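Side-chain contact in nicotinate-nucleotide pyrophosphorylase (Francisella tularensis subsp. tularensis, PDB 3TQV), which probably converts quinolinate and phosphoribosyl pyrophosphate into nicotinate mononucleotide, carbon dioxide and diphosphate, a step of NAD biosynthesis: residues S255-A258 with I259-G263. Numbering follows the deposited sequence.
Sequences SIVA and IAKTG
Val257 and Lys261, one helical turn apart, carry the main side-chain contact: the CG1 methyl of Val257 lies 3.6 Å from Lys261 CE, so the lysine's CE methylene comes closer than NZ. Lys261 CG sits beside its own backbone N (chi1 -72°) and the chain beyond it is extended, running back past the carbonyl of Val257 and across the valine. Tyr134 touches both side chains. Ile259 meets backbone instead, its CG1 and CD1 gathering at Ser255 O, CD1 at 3.2 Å.

The i to i+4 backbone bonds are those of a short alpha-helix. Ala260 N donates to Ile256 O at 2.8 Å, and Lys261 N to Val257 O at 3.0 Å with a more bent N-H...O angle of 136°; Ile259 N to Ser255 O is weak, as is a second bond from Lys261 N, to Ala258 O.

Beyond Lys261, Thr262 OG1 donates to Ile259 O at 2.6 Å, nearly in line with the carbonyl bond. Thr262 N gives the same oxygen a second hydrogen bond, and a type I turn from Ala260 brings in Gly263 at positive phi.

Helix 256-260 joins strand 244-248 to strand 266-268 in a beta-alpha-beta unit of the C-terminal, barrel-type domain, and Ile256, Ile259 and Ala260 pack on Ile267. The chemistry thus implies an apolar inner face against the sheet, an aliphatic lysine-valine contact and a carbonyl gripped twice where the chain turns toward the next strand.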
# COMPACT_ATOMS: atom_id res chain seq x y z
N SER B 255 -0.37 17.32 -13.81
CA SER B 255 0.73 17.71 -14.68
C SER B 255 0.80 16.88 -15.97
O SER B 255 1.43 17.28 -16.95
CB SER B 255 2.05 17.63 -13.93
OG SER B 255 2.34 16.30 -13.55
N ILE B 256 0.13 15.73 -15.96
CA ILE B 256 0.23 14.76 -17.04
C ILE B 256 -0.25 15.27 -18.41
O ILE B 256 0.38 15.00 -19.43
CB ILE B 256 -0.49 13.45 -16.67
CG1 ILE B 256 -0.20 12.35 -17.71
CG2 ILE B 256 -1.97 13.71 -16.48
CD1 ILE B 256 -0.70 10.94 -17.35
N VAL B 257 -1.34 16.03 -18.42
CA VAL B 257 -1.93 16.55 -19.66
C VAL B 257 -1.03 17.53 -20.42
O VAL B 257 -0.90 17.46 -21.65
CB VAL B 257 -3.27 17.26 -19.39
CG1 VAL B 257 -3.77 17.98 -20.65
CG2 VAL B 257 -4.30 16.26 -18.87
N ALA B 258 -0.42 18.45 -19.67
CA ALA B 258 0.54 19.38 -20.25
C ALA B 258 1.68 18.64 -20.93
O ALA B 258 2.09 18.98 -22.05
CB ALA B 258 1.08 20.30 -19.18
N ILE B 259 2.20 17.62 -20.25
CA ILE B 259 3.28 16.80 -20.79
C ILE B 259 2.82 15.96 -21.97
O ILE B 259 3.54 15.81 -22.96
CB ILE B 259 3.85 15.88 -19.71
CG1 ILE B 259 4.57 16.72 -18.66
CG2 ILE B 259 4.78 14.85 -20.33
CD1 ILE B 259 4.46 16.18 -17.25
N ALA B 260 1.62 15.42 -21.86
CA ALA B 260 1.10 14.57 -22.93
C ALA B 260 0.86 15.38 -24.22
O ALA B 260 0.88 14.83 -25.32
CB ALA B 260 -0.17 13.88 -22.48
N LYS B 261 0.63 16.68 -24.07
CA LYS B 261 0.40 17.56 -25.22
C LYS B 261 1.66 17.69 -26.10
O LYS B 261 1.60 18.23 -27.20
CB LYS B 261 -0.09 18.94 -24.77
CG LYS B 261 -1.51 18.94 -24.24
CD LYS B 261 -1.96 20.33 -23.73
CE LYS B 261 -3.44 20.32 -23.36
NZ LYS B 261 -3.91 21.60 -22.80
N THR B 262 2.78 17.21 -25.58
CA THR B 262 4.07 17.35 -26.25
C THR B 262 4.24 16.21 -27.24
O THR B 262 4.97 16.34 -28.22
CB THR B 262 5.24 17.28 -25.25
OG1 THR B 262 5.40 15.93 -24.81
CG2 THR B 262 4.99 18.17 -24.06
N GLY B 263 3.57 15.09 -26.95
CA GLY B 263 3.59 13.94 -27.82
C GLY B 263 4.73 12.97 -27.57
O GLY B 263 5.04 12.13 -28.44